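Local coordinates for protein CobC (Shigella flexneri 2a, PDB 6NRU) that probably hydrolyses alpha-ribazole 5'-phosphate and adenosylcobalamin 5'-phosphate, releasing phosphate during assembly of the nucleotide loop of vitamin B12, at residues 40-43 with 44-48; 61-64 with 65-69; 91-95 with 96-100; 125-128 with 129-132; 149-152 with 153-157. All coordinates share one frame; numbering follows the deposited sequence.

Contact 1 of 5, residues 40-43 with 44-48; sequences NLHT and LLDDV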
loop_
_atom_site.group_PDB
_atom_site.type_symbol
_atom_site.label_atom_id
_atom_site.label_comp_id
_atom_site.label_asym_id
_atom_site.label_seq_id
_atom_site.Cartn_x
_atom_site.Cartn_y
_atom_site.Cartn_z
ATOM N N ASN A 40 -7.132 16.143 -2.190
ATOM C CA ASN A 40 -8.549 15.831 -2.325
ATOM C C ASN A 40 -8.976 14.794 -1.295
ATOM O O ASN A 40 -10.057 14.900 -0.706
ATOM C CB ASN A 40 -8.839 15.345 -3.746
ATOM C CG ASN A 40 -10.324 15.218 -4.029
ATOM O OD1 ASN A 40 -11.146 15.918 -3.437
ATOM N ND2 ASN A 40 -10.675 14.321 -4.943
ATOM N N LEU A 41 -8.127 13.791 -1.051
ATOM C CA LEU A 41 -8.433 12.784 -0.041
ATOM C C LEU A 41 -8.540 13.396 1.349
ATOM O O LEU A 41 -9.322 12.917 2.180
ATOM C CB LEU A 41 -7.367 11.691 -0.047
ATOM C CG LEU A 41 -7.546 10.551 -1.048
ATOM C CD1 LEU A 41 -6.263 9.743 -1.150
ATOM C CD2 LEU A 41 -8.713 9.667 -0.649
ATOM N N HIS A 42 -7.758 14.443 1.622
ATOM C CA HIS A 42 -7.845 15.108 2.917
ATOM C C HIS A 42 -9.246 15.651 3.162
ATOM O O HIS A 42 -9.795 15.505 4.260
ATOM C CB HIS A 42 -6.823 16.238 3.002
ATOM C CG HIS A 42 -7.198 17.307 3.979
ATOM N ND1 HIS A 42 -7.095 17.136 5.342
ATOM C CD2 HIS A 42 -7.694 18.552 3.792
ATOM C CE1 HIS A 42 -7.501 18.234 5.953
ATOM N NE2 HIS A 42 -7.871 19.110 5.035
ATOM N N THR A 43 -9.840 16.285 2.152
ATOM C CA THR A 43 -11.200 16.778 2.306
ATOM C C THR A 43 -12.225 15.655 2.205
ATOM O O THR A 43 -13.315 15.767 2.777
ATOM C CB THR A 43 -11.488 17.861 1.263
ATOM O OG1 THR A 43 -11.419 17.294 -0.048
ATOM C CG2 THR A 43 -10.468 18.987 1.371
ATOM N N LEU A 44 -11.897 14.570 1.496
ATOM C CA LEU A 44 -12.845 13.472 1.351
ATOM C C LEU A 44 -13.062 12.741 2.668
ATOM O O LEU A 44 -14.141 12.180 2.890
ATOM C CB LEU A 44 -12.373 12.489 0.279
ATOM C CG LEU A 44 -12.608 12.882 -1.179
ATOM C CD1 LEU A 44 -12.199 11.749 -2.101
ATOM C CD2 LEU A 44 -14.065 13.257 -1.392
ATOM N N LEU A 45 -12.057 12.743 3.548
ATOM C CA LEU A 45 -12.109 12.065 4.836
ATOM C C LEU A 45 -11.865 13.037 5.987
ATOM O O LEU A 45 -11.314 12.659 7.027
ATOM C CB LEU A 45 -11.100 10.925 4.883
ATOM C CG LEU A 45 -11.146 9.996 3.669
ATOM C CD1 LEU A 45 -9.753 9.497 3.292
ATOM C CD2 LEU A 45 -12.096 8.841 3.925
ATOM N N ASP A 46 -12.255 14.300 5.811
ATOM C CA ASP A 46 -12.059 15.286 6.865
ATOM C C ASP A 46 -12.911 14.965 8.086
ATOM O O ASP A 46 -12.457 15.120 9.227
ATOM C CB ASP A 46 -12.379 16.682 6.331
ATOM C CG ASP A 46 -11.669 17.775 7.100
ATOM O OD1 ASP A 46 -10.645 17.481 7.752
ATOM O OD2 ASP A 46 -12.136 18.928 7.052
ATOM N N ASP A 47 -14.141 14.507 7.869
ATOM C CA ASP A 47 -15.077 14.235 8.952
ATOM C C ASP A 47 -15.004 12.801 9.459
ATOM O O ASP A 47 -15.862 12.392 10.248
ATOM C CB ASP A 47 -16.503 14.554 8.504
ATOM C CG ASP A 47 -16.738 16.040 8.345
ATOM O OD1 ASP A 47 -15.765 16.811 8.485
ATOM O OD2 ASP A 47 -17.894 16.438 8.091
ATOM N N VAL A 48 -14.013 12.032 9.026
ATOM C CA VAL A 48 -13.785 10.693 9.553
ATOM C C VAL A 48 -12.834 10.810 10.737
ATOM O O VAL A 48 -11.683 11.232 10.583
ATOM C CB VAL A 48 -13.219 9.755 8.478
ATOM C CG1 VAL A 48 -12.914 8.395 9.080
ATOM C CG2 VAL A 48 -14.200 9.626 7.320
#
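Asn-40 O takes two donors at the C-terminal end of helix 32-44: Leu-44 N, 2.9 Å from Asn-40 O and in the carbonyl plane, and the hydroxyl of Thr-43, whose OG1 lies 2.8 Å from Asn-40 O. The Thr-43 hydroxyl can fold back there because chi1 (64°) sets OG1 between its own N and carbonyl carbon. One step on, Leu-45 N donates to Leu-41 O at 3.1 Å. The ladder then fails: Asp-46 N is near His-42 O but badly angled, as Leu-45 has left helical torsions and begins a type I turn to Val-48.

Apolar contact runs down one side, where Leu-41 and Leu-45 lie alongside each other with Leu-41 CD2 4.1 Å from Leu-45 CD1. The same Leu-41 methyl reaches Leu-44 CD1 at 4.3 Å.

His-42 and Asp-46 also point the same way, His-42 CE1 being 3.7 Å from Asp-46 OD1, with ring and carboxylate turned 52° apart. The firm polar partner of His-42 ND1 is Val-68 O, on helix 59-69. Leu-41 and Leu-45 press on Ile-9 of strand 5-10 and Trp-181 of strand 181-187, fastening the helix end to the central sheet.

Contact 2 of 5, residues 61-64 with 65-69; sequences AQHT and ARLVL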
loop_
_atom_site.group_PDB
_atom_site.type_symbol
_atom_site.label_atom_id
_atom_site.label_comp_id
_atom_site.label_asym_id
_atom_site.label_seq_id
_atom_site.Cartn_x
_atom_site.Cartn_y
_atom_site.Cartn_z
ATOM N N ALA A 61 4.756 7.585 0.742
ATOM C CA ALA A 61 3.612 7.286 1.593
ATOM C C ALA A 61 3.481 8.302 2.719
ATOM O O ALA A 61 2.368 8.713 3.063
ATOM C CB ALA A 61 3.736 5.873 2.158
ATOM N N GLN A 62 4.609 8.724 3.294
ATOM C CA GLN A 62 4.567 9.721 4.358
ATOM C C GLN A 62 4.177 11.090 3.817
ATOM O O GLN A 62 3.434 11.831 4.472
ATOM C CB GLN A 62 5.916 9.781 5.071
ATOM C CG GLN A 62 6.316 8.463 5.705
ATOM C CD GLN A 62 7.544 8.583 6.573
ATOM O OE1 GLN A 62 7.479 9.103 7.686
ATOM N NE2 GLN A 62 8.675 8.099 6.071
ATOM N N HIS A 63 4.670 11.446 2.627
ATOM C CA HIS A 63 4.223 12.675 1.978
ATOM C C HIS A 63 2.714 12.662 1.781
ATOM O O HIS A 63 2.043 13.680 1.982
ATOM C CB HIS A 63 4.941 12.852 0.639
ATOM C CG HIS A 63 4.735 14.195 0.006
ATOM N ND1 HIS A 63 5.390 14.581 -1.143
ATOM C CD2 HIS A 63 3.952 15.241 0.361
ATOM C CE1 HIS A 63 5.016 15.805 -1.472
ATOM N NE2 HIS A 63 4.142 16.228 -0.576
ATOM N N THR A 64 2.163 11.511 1.395
ATOM C CA THR A 64 0.717 11.392 1.252
ATOM C C THR A 64 0.022 11.534 2.602
ATOM O O THR A 64 -0.951 12.285 2.734
ATOM C CB THR A 64 0.369 10.056 0.595
ATOM O OG1 THR A 64 0.745 10.093 -0.789
ATOM C CG2 THR A 64 -1.125 9.771 0.705
ATOM N N ALA A 65 0.524 10.834 3.624
ATOM C CA ALA A 65 -0.109 10.888 4.937
ATOM C C ALA A 65 -0.100 12.299 5.511
ATOM O O ALA A 65 -1.017 12.673 6.250
ATOM C CB ALA A 65 0.584 9.918 5.893
ATOM N N ARG A 66 0.917 13.095 5.183
ATOM C CA ARG A 66 0.939 14.484 5.629
ATOM C C ARG A 66 -0.187 15.283 4.984
ATOM O O ARG A 66 -0.882 16.050 5.661
ATOM C CB ARG A 66 2.295 15.119 5.306
ATOM C CG ARG A 66 3.336 15.034 6.419
ATOM C CD ARG A 66 4.737 15.272 5.864
ATOM N NE ARG A 66 4.735 16.291 4.816
ATOM C CZ ARG A 66 5.565 16.302 3.777
ATOM N NH1 ARG A 66 6.475 15.345 3.636
ATOM N NH2 ARG A 66 5.482 17.272 2.873
ATOM N N LEU A 67 -0.387 15.106 3.676
ATOM C CA LEU A 67 -1.374 15.905 2.960
ATOM C C LEU A 67 -2.795 15.503 3.330
ATOM O O LEU A 67 -3.683 16.358 3.434
ATOM C CB LEU A 67 -1.149 15.776 1.456
ATOM C CG LEU A 67 0.217 16.273 0.980
ATOM C CD1 LEU A 67 0.525 15.777 -0.424
ATOM C CD2 LEU A 67 0.277 17.787 1.041
ATOM N N VAL A 68 -3.034 14.207 3.528
ATOM C CA VAL A 68 -4.359 13.765 3.945
ATOM C C VAL A 68 -4.666 14.265 5.350
ATOM O O VAL A 68 -5.793 14.682 5.643
ATOM C CB VAL A 68 -4.464 12.232 3.850
ATOM C CG1 VAL A 68 -5.856 11.765 4.252
ATOM C CG2 VAL A 68 -4.133 11.765 2.438
ATOM N N LEU A 69 -3.703 14.123 6.235
ATOM C CA LEU A 69 -3.840 14.573 7.600
ATOM C C LEU A 69 -3.905 16.072 7.800
ATOM O O LEU A 69 -4.666 16.516 8.607
ATOM C CB LEU A 69 -2.756 13.976 8.471
ATOM C CG LEU A 69 -2.978 12.509 8.790
ATOM C CD1 LEU A 69 -2.387 12.186 10.142
ATOM C CD2 LEU A 69 -4.455 12.188 8.766
#
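Four consecutive i to i+4 hydrogen bonds carry the chain from Ala-61 to Val-68, the N-H...O angle reaching 168° in the bond from Val-68 N to Thr-64 O (2.9 Å). They belong to helix 59-69, the helical link of a beta-alpha-beta unit in which parallel strands 52-55 and 76-78 lie side by side in the sheet.

Of the side chains, His-63 does most. Its CG is anti to the backbone N (chi1 -170°), which stands the ring out from the helix, where Arg-66 and Leu-67 of the next turn reach it. The guanidinium of Arg-66, brought round by a bend at chi3, lies nearly parallel to the imidazole, the planes 11° apart, but the overlap is partial: His-63 CD2 sits over one guanidinium face, 3.6 Å from Arg-66 NH2. Leu-67 CD1 comes to the same imidazole carbon, also 3.6 Å from His-63 CD2, so methyl and guanidinium reach that atom from opposite sides of the ring plane.

Thr-64 and Val-68 run side by side on a buried face, near His-11, the probable phosphohistidine residue. The Thr-64 hydroxyl is turned back to Arg-60 O, and Gly-12 N makes a weak hydrogen bond to the same OG1. Ala-65 turns its methyl to Cys-55 of strand 52-55, while Leu-67 reaches across to Ile-35 and Ala-38 of helix 32-44. The Thr-64 methyl, anti to the backbone N, faces forward, and Thr-64 CG2 meets Val-68 CG2 at 4.0 Å.

Contact 3 of 5, residues 91-95 with 96-100; sequences EMRHH and RDLMQ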
loop_
_atom_site.group_PDB
_atom_site.type_symbol
_atom_site.label_atom_id
_atom_site.label_comp_id
_atom_site.label_asym_id
_atom_site.label_seq_id
_atom_site.Cartn_x
_atom_site.Cartn_y
_atom_site.Cartn_z
ATOM N N GLU A 91 15.100 -1.591 -9.233
ATOM C CA GLU A 91 14.367 -0.376 -8.911
ATOM C C GLU A 91 14.774 0.763 -9.840
ATOM O O GLU A 91 15.904 0.823 -10.333
ATOM C CB GLU A 91 14.603 0.016 -7.454
ATOM C CG GLU A 91 14.403 -1.134 -6.485
ATOM C CD GLU A 91 14.213 -0.682 -5.052
ATOM O OE1 GLU A 91 14.864 0.303 -4.640
ATOM O OE2 GLU A 91 13.414 -1.317 -4.332
HETATM N N MSE A 92 13.828 1.671 -10.077
HETATM C CA MSE A 92 13.997 2.792 -11.004
HETATM C C MSE A 92 14.432 2.347 -12.398
HETATM O O MSE A 92 15.202 3.038 -13.063
HETATM C CB MSE A 92 15.001 3.805 -10.452
HETATM C CG MSE A 92 14.596 4.397 -9.125
HETATM SE SE MSE A 92 12.785 5.109 -9.192
HETATM C CE MSE A 92 13.153 6.862 -9.974
ATOM N N ARG A 93 13.929 1.194 -12.836
ATOM C CA ARG A 93 14.247 0.660 -14.150
ATOM C C ARG A 93 12.975 0.122 -14.791
ATOM O O ARG A 93 12.012 -0.233 -14.108
ATOM C CB ARG A 93 15.330 -0.427 -14.064
ATOM C CG ARG A 93 16.697 0.121 -13.668
ATOM C CD ARG A 93 17.659 -0.971 -13.232
ATOM N NE ARG A 93 18.118 -1.784 -14.355
ATOM C CZ ARG A 93 18.773 -2.934 -14.224
ATOM N NH1 ARG A 93 19.046 -3.410 -13.015
ATOM N NH2 ARG A 93 19.151 -3.611 -15.300
ATOM N N HIS A 94 12.983 0.070 -16.119
ATOM C CA HIS A 94 11.789 -0.228 -16.894
ATOM C C HIS A 94 11.756 -1.689 -17.325
ATOM O O HIS A 94 12.787 -2.356 -17.445
ATOM C CB HIS A 94 11.706 0.679 -18.126
ATOM C CG HIS A 94 10.331 0.787 -18.708
ATOM N ND1 HIS A 94 9.783 -0.188 -19.512
ATOM C CD2 HIS A 94 9.394 1.761 -18.609
ATOM C CE1 HIS A 94 8.568 0.176 -19.881
ATOM N NE2 HIS A 94 8.309 1.356 -19.347
ATOM N N HIS A 95 10.537 -2.170 -17.578
ATOM C CA HIS A 95 10.328 -3.559 -17.974
ATOM C C HIS A 95 11.072 -3.900 -19.262
ATOM O O HIS A 95 11.689 -4.967 -19.362
ATOM C CB HIS A 95 8.828 -3.818 -18.126
ATOM C CG HIS A 95 8.494 -5.102 -18.817
ATOM N ND1 HIS A 95 8.615 -6.331 -18.204
ATOM C CD2 HIS A 95 8.026 -5.348 -20.064
ATOM C CE1 HIS A 95 8.245 -7.279 -19.047
ATOM N NE2 HIS A 95 7.884 -6.708 -20.182
ATOM N N ARG A 96 11.021 -3.016 -20.263
ATOM C CA ARG A 96 11.685 -3.311 -21.530
ATOM C C ARG A 96 13.186 -3.464 -21.337
ATOM O O ARG A 96 13.791 -4.428 -21.817
ATOM C CB ARG A 96 11.391 -2.224 -22.564
ATOM C CG ARG A 96 10.080 -1.495 -22.379
ATOM C CD ARG A 96 10.008 -0.280 -23.295
ATOM N NE ARG A 96 10.965 0.757 -22.909
ATOM C CZ ARG A 96 10.632 1.930 -22.382
ATOM N NH1 ARG A 96 9.358 2.229 -22.167
ATOM N NH2 ARG A 96 11.574 2.808 -22.069
ATOM N N ASP A 97 13.804 -2.522 -20.627
ATOM C CA ASP A 97 15.249 -2.571 -20.437
ATOM C C ASP A 97 15.675 -3.784 -19.618
ATOM O O ASP A 97 16.773 -4.313 -19.824
ATOM C CB ASP A 97 15.735 -1.284 -19.768
ATOM C CG ASP A 97 15.597 -0.072 -20.668
ATOM O OD1 ASP A 97 15.958 -0.172 -21.861
ATOM O OD2 ASP A 97 15.132 0.980 -20.182
ATOM N N LEU A 98 14.823 -4.244 -18.698
ATOM C CA LEU A 98 15.209 -5.338 -17.813
ATOM C C LEU A 98 15.248 -6.677 -18.540
ATOM O O LEU A 98 16.015 -7.568 -18.148
ATOM C CB LEU A 98 14.256 -5.408 -16.621
ATOM C CG LEU A 98 14.443 -4.332 -15.548
ATOM C CD1 LEU A 98 13.226 -4.251 -14.637
ATOM C CD2 LEU A 98 15.699 -4.609 -14.745
HETATM N N MSE A 99 14.444 -6.840 -19.590
HETATM C CA MSE A 99 14.392 -8.091 -20.348
HETATM C C MSE A 99 15.640 -8.257 -21.207
HETATM O O MSE A 99 15.948 -9.352 -21.675
HETATM C CB MSE A 99 13.141 -8.130 -21.234
HETATM C CG MSE A 99 11.841 -8.279 -20.462
HETATM SE SE MSE A 99 10.735 -9.719 -21.167
HETATM C CE MSE A 99 11.889 -11.230 -20.794
ATOM N N GLN A 100 16.351 -7.154 -21.427
ATOM C CA GLN A 100 17.596 -7.167 -22.187
ATOM C C GLN A 100 18.835 -7.119 -21.302
ATOM O O GLN A 100 19.802 -7.841 -21.561
ATOM C CB GLN A 100 17.626 -5.996 -23.178
ATOM C CG GLN A 100 16.822 -6.238 -24.451
ATOM C CD GLN A 100 17.652 -6.870 -25.557
ATOM O OE1 GLN A 100 18.414 -6.189 -26.248
ATOM N NE2 GLN A 100 17.509 -8.179 -25.730
HETATM O O HOH W 1 15.382 1.301 -17.138
#
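The guanidinium of Arg-96 lies flat on the imidazole of His-94, their centres 3.6 Å apart and their planes 27° from parallel. Arg-96 NH1 rides toward the rim of that face, and the bend at chi3 folds the arginine back over the ring. The same imidazole works through its edge as well: His-94 ND1 accepts from Arg-96 N at 3.2 Å, with the donor in the ring plane and the N-H...N angle at 167°. His-94 is the N-cap residue of helix 95-101 and this is its capping bond, the ring being held both in plane and over a face by one residue. Its carbonyl oxygen takes the next turn, Leu-98 N lying 3.0 Å from His-94 O.

A water joins the two sides, accepting from His-94 N at 2.9 Å and donating to Asp-97 OD2 at 3.1 Å.

Further back, the Leu-98 methyl CD2 sits over the middle of the Arg-93 guanidinium, 3.5 Å from Arg-93 CZ; that guanidinium also bonds to Asp-89 O and forms a salt bridge with Glu-101. On the far turn the selenomethionine Met-99 runs alongside His-95, with Met-99 CG 4.0 Å from His-95 CE1 over one ring face.

This is a surface contact away from the annotated active site. His-95 bonds to the Tyr-106 hydroxyl, and Leu-98 and Met-99 also touch Tyr-106, packing helix 95-101 against helix 103-111.

Contact 4 of 5, residues 125-128 with 129-132; sequences QAFS and QRVE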
loop_
_atom_site.group_PDB
_atom_site.type_symbol
_atom_site.label_atom_id
_atom_site.label_comp_id
_atom_site.label_asym_id
_atom_site.label_seq_id
_atom_site.Cartn_x
_atom_site.Cartn_y
_atom_site.Cartn_z
ATOM N N GLN A 125 7.623 -14.173 -1.435
ATOM C CA GLN A 125 7.447 -14.965 -0.223
ATOM C C GLN A 125 7.805 -14.154 1.018
ATOM O O GLN A 125 7.055 -14.140 2.000
ATOM C CB GLN A 125 8.286 -16.242 -0.305
ATOM C CG GLN A 125 7.887 -17.166 -1.450
ATOM C CD GLN A 125 6.414 -17.534 -1.417
ATOM O OE1 GLN A 125 5.853 -17.809 -0.357
ATOM N NE2 GLN A 125 5.778 -17.536 -2.585
ATOM N N ALA A 126 8.946 -13.460 0.990
ATOM C CA ALA A 126 9.315 -12.612 2.119
ATOM C C ALA A 126 8.376 -11.419 2.242
ATOM O O ALA A 126 8.033 -11.003 3.355
ATOM C CB ALA A 126 10.761 -12.141 1.976
ATOM N N PHE A 127 7.948 -10.859 1.108
ATOM C CA PHE A 127 7.030 -9.726 1.133
ATOM C C PHE A 127 5.681 -10.126 1.722
ATOM O O PHE A 127 5.137 -9.433 2.588
ATOM C CB PHE A 127 6.869 -9.167 -0.280
ATOM C CG PHE A 127 5.794 -8.127 -0.414
ATOM C CD1 PHE A 127 6.027 -6.815 -0.029
ATOM C CD2 PHE A 127 4.553 -8.456 -0.947
ATOM C CE1 PHE A 127 5.041 -5.853 -0.161
ATOM C CE2 PHE A 127 3.562 -7.499 -1.082
ATOM C CZ PHE A 127 3.806 -6.197 -0.688
ATOM N N SER A 128 5.130 -11.256 1.267
ATOM C CA SER A 128 3.829 -11.688 1.767
ATOM C C SER A 128 3.901 -12.135 3.221
ATOM O O SER A 128 2.894 -12.068 3.935
ATOM C CB SER A 128 3.265 -12.808 0.887
ATOM O OG SER A 128 4.099 -13.952 0.896
ATOM N N GLN A 129 5.070 -12.592 3.680
ATOM C CA GLN A 129 5.221 -12.916 5.095
ATOM C C GLN A 129 5.286 -11.656 5.948
ATOM O O GLN A 129 4.827 -11.662 7.094
ATOM C CB GLN A 129 6.470 -13.767 5.319
ATOM C CG GLN A 129 6.326 -15.221 4.910
ATOM C CD GLN A 129 7.667 -15.868 4.595
ATOM O OE1 GLN A 129 8.719 -15.236 4.714
ATOM N NE2 GLN A 129 7.635 -17.134 4.187
ATOM N N ARG A 130 5.860 -10.577 5.410
ATOM C CA ARG A 130 5.855 -9.296 6.110
ATOM C C ARG A 130 4.431 -8.824 6.362
ATOM O O ARG A 130 4.095 -8.376 7.464
ATOM C CB ARG A 130 6.611 -8.252 5.290
ATOM C CG ARG A 130 7.981 -7.883 5.805
ATOM C CD ARG A 130 8.653 -6.992 4.785
ATOM N NE ARG A 130 7.683 -6.076 4.190
ATOM C CZ ARG A 130 7.828 -5.484 3.009
ATOM N NH1 ARG A 130 8.909 -5.708 2.275
ATOM N NH2 ARG A 130 6.887 -4.664 2.560
ATOM N N VAL A 131 3.582 -8.905 5.335
ATOM C CA VAL A 131 2.192 -8.488 5.473
ATOM C C VAL A 131 1.449 -9.409 6.432
ATOM O O VAL A 131 0.588 -8.967 7.202
ATOM C CB VAL A 131 1.523 -8.436 4.087
ATOM C CG1 VAL A 131 0.023 -8.217 4.213
ATOM C CG2 VAL A 131 2.165 -7.345 3.238
ATOM N N GLU A 132 1.777 -10.701 6.412
ATOM C CA GLU A 132 1.175 -11.629 7.362
ATOM C C GLU A 132 1.521 -11.252 8.798
ATOM O O GLU A 132 0.672 -11.342 9.691
ATOM C CB GLU A 132 1.624 -13.055 7.050
ATOM C CG GLU A 132 0.762 -13.750 6.015
ATOM C CD GLU A 132 -0.516 -14.307 6.613
ATOM O OE1 GLU A 132 -0.483 -15.441 7.142
ATOM O OE2 GLU A 132 -1.553 -13.610 6.564
#
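Phe-127 and Arg-130 bring two flat groups together almost at right angles, ring and guanidinium planes being 85° apart. The guanidinium offers a face, over which Phe-127 CD1 lies, and Arg-130 NH2 is 3.5 Å from both Phe-127 CD1 and Phe-127 CE1, slanting in on the ring. One face of the phenyl carries a looser apolar contact from the next turn, Val-131 CG2 standing 4.4 Å from Phe-127 CZ. With CG of Phe-127 anti to the backbone N, chi1 171° stands the ring out from the helix, within reach of Arg-130 and Val-131 on the turn that follows.

The same guanidinium has polar partners as well: Arg-130 NH1 forms a salt bridge with Glu-122, and NH2 a weak bond with Glu-81 O. These probably fix how the guanidinium is turned beside the ring.

On another side of the helix the amide of Gln-129 trails back along the preceding turn, with Gln-129 CD 3.2 Å from Gln-125 O. That oxygen already accepts from Gln-129 N at 3.0 Å. The remaining backbone bonds follow the same i to i+4 pattern, ending with Glu-132 N on Ser-128 O at 3.0 Å. Ser-128 OG turns back to Phe-124 O, and the Gln-125 amide reaches Gln-114 O.

Phe-127 also packs on Val-155 and Leu-158 of helix 153-163 and on Met-85. It lies about 4 Å from the side chain of Glu-84, probably the proton donor/acceptor, so this turn of helix 124-136 probably lines part of the active site of a branch 1 histidine phosphatase.

Contact 5 of 5, residues 149-152 with 153-157; sequences IVSH and QGVLS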
loop_
_atom_site.group_PDB
_atom_site.type_symbol
_atom_site.label_atom_id
_atom_site.label_comp_id
_atom_site.label_asym_id
_atom_site.label_seq_id
_atom_site.Cartn_x
_atom_site.Cartn_y
_atom_site.Cartn_z
ATOM N N ILE A 149 -4.550 3.531 7.106
ATOM C CA ILE A 149 -3.335 2.876 6.635
ATOM C C ILE A 149 -2.923 3.521 5.319
ATOM O O ILE A 149 -3.683 3.494 4.343
ATOM C CB ILE A 149 -3.533 1.364 6.464
ATOM C CG1 ILE A 149 -3.844 0.719 7.813
ATOM C CG2 ILE A 149 -2.301 0.735 5.828
ATOM C CD1 ILE A 149 -3.877 -0.789 7.768
ATOM N N VAL A 150 -1.724 4.096 5.294
ATOM C CA VAL A 150 -1.156 4.706 4.096
ATOM C C VAL A 150 -0.018 3.809 3.630
ATOM O O VAL A 150 1.015 3.698 4.305
ATOM C CB VAL A 150 -0.664 6.137 4.357
ATOM C CG1 VAL A 150 -0.263 6.804 3.051
ATOM C CG2 VAL A 150 -1.733 6.950 5.077
ATOM N N SER A 151 -0.199 3.169 2.477
ATOM C CA SER A 151 0.784 2.207 1.997
ATOM C C SER A 151 0.827 2.167 0.474
ATOM O O SER A 151 0.663 3.198 -0.188
ATOM C CB SER A 151 0.483 0.815 2.557
ATOM O OG SER A 151 1.580 -0.061 2.364
ATOM N N HIS A 152 1.037 0.977 -0.085
ATOM C CA HIS A 152 1.296 0.798 -1.505
ATOM C C HIS A 152 0.325 -0.216 -2.091
ATOM O O HIS A 152 -0.419 -0.893 -1.375
ATOM C CB HIS A 152 2.743 0.354 -1.744
ATOM C CG HIS A 152 3.751 1.200 -1.034
ATOM N ND1 HIS A 152 4.369 2.277 -1.631
ATOM C CD2 HIS A 152 4.237 1.140 0.228
ATOM C CE1 HIS A 152 5.197 2.840 -0.770
ATOM N NE2 HIS A 152 5.137 2.169 0.367
ATOM N N GLN A 153 0.355 -0.319 -3.420
ATOM C CA GLN A 153 -0.606 -1.155 -4.133
ATOM C C GLN A 153 -0.448 -2.627 -3.763
ATOM O O GLN A 153 -1.434 -3.317 -3.482
ATOM C CB GLN A 153 -0.441 -0.953 -5.641
ATOM C CG GLN A 153 -1.714 -1.140 -6.440
ATOM C CD GLN A 153 -2.183 -2.577 -6.439
ATOM O OE1 GLN A 153 -3.366 -2.856 -6.243
ATOM N NE2 GLN A 153 -1.251 -3.504 -6.648
ATOM N N GLY A 154 0.789 -3.126 -3.761
ATOM C CA GLY A 154 1.007 -4.529 -3.451
ATOM C C GLY A 154 0.675 -4.876 -2.012
ATOM O O GLY A 154 0.136 -5.949 -1.733
ATOM N N VAL A 155 0.988 -3.974 -1.082
ATOM C CA VAL A 155 0.715 -4.227 0.331
ATOM C C VAL A 155 -0.783 -4.236 0.592
ATOM O O VAL A 155 -1.317 -5.162 1.214
ATOM C CB VAL A 155 1.421 -3.179 1.211
ATOM C CG1 VAL A 155 0.989 -3.330 2.659
ATOM C CG2 VAL A 155 2.928 -3.294 1.079
ATOM N N LEU A 156 -1.482 -3.200 0.126
ATOM C CA LEU A 156 -2.891 -3.049 0.471
ATOM C C LEU A 156 -3.753 -4.086 -0.236
ATOM O O LEU A 156 -4.701 -4.617 0.355
ATOM C CB LEU A 156 -3.357 -1.632 0.138
ATOM C CG LEU A 156 -2.664 -0.515 0.923
ATOM C CD1 LEU A 156 -3.101 0.848 0.422
ATOM C CD2 LEU A 156 -2.954 -0.657 2.401
ATOM N N SER A 157 -3.442 -4.391 -1.500
ATOM C CA SER A 157 -4.201 -5.411 -2.217
ATOM C C SER A 157 -4.031 -6.776 -1.571
ATOM O O SER A 157 -4.996 -7.540 -1.450
ATOM C CB SER A 157 -3.766 -5.461 -3.677
ATOM O OG SER A 157 -2.476 -6.028 -3.787
#
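Gln-153 O is gripped twice by Ser-157, whose OG (2.9 Å from Gln-153 O) and N (3.0 Å from Gln-153 O) arrive from opposite faces of the carbonyl plane, while one residue earlier His-152 O receives Leu-156 N at 3.0 Å. The bond to His-152 O closes the first turn of helix 153-163, with His-152 in the N-cap position.

The Leu-156 side chain packs back on the turn: Leu-156 CG is 3.2 Å from His-152 O, and its methyl CD2 comes against the strand, 3.7 Å from Ser-151 CB. That methyl meets Ile-149 CG2 at 3.8 Å as well, the two side chains sliding past each other in opposite directions. Ser-151 OG touches the flank of Val-155, 3.3 Å from Val-155 CB, but its bond goes to Leu-82 O.

This is the strand-to-helix turn at the C-terminal end of central parallel strand 146-151, where a histidine phosphatase gathers its active site. The helix doubles back over the sheet, its short axis 139° from that of residues 149-151. His-152 holds CG beside its own N (chi1 -50°), which sends the imidazole away from the helix toward His-11, the probable phosphohistidine residue; the two rings meet at about 70°. His-152 NE2 is hydrogen-bonded to Ser-56 OG, which probably limits rotation of the imidazole, and Glu-84 touches the same side chain. Gln-153 OE1 accepts from Val-176 N, and a sulfate ion lies about 4 Å from the Gln-153 side chain.

How the contacts relate
From the N terminus, contact 1 ends helix 32-44, contact 2 runs along helix 59-69, contact 3 starts helix 95-101, contact 4 lies on helix 124-136 and contact 5 turns strand 146-151 into helix 153-163. Each joins adjoining residues, so they follow in series; none nests or crosses, and none closes a long loop. Contacts 1 and 2 touch where their helices pack together. Contact 2 meets contact 5 through Val-150, and contact 4 meets contact 5 helix against helix, through Phe-127 and Val-155. Contact 5, at the chain's centre, thus ties both helical layers to the end of the sheet that carries the probable active site. Contact 3 stands apart, about 9 Å from contact 4 at nearest atoms.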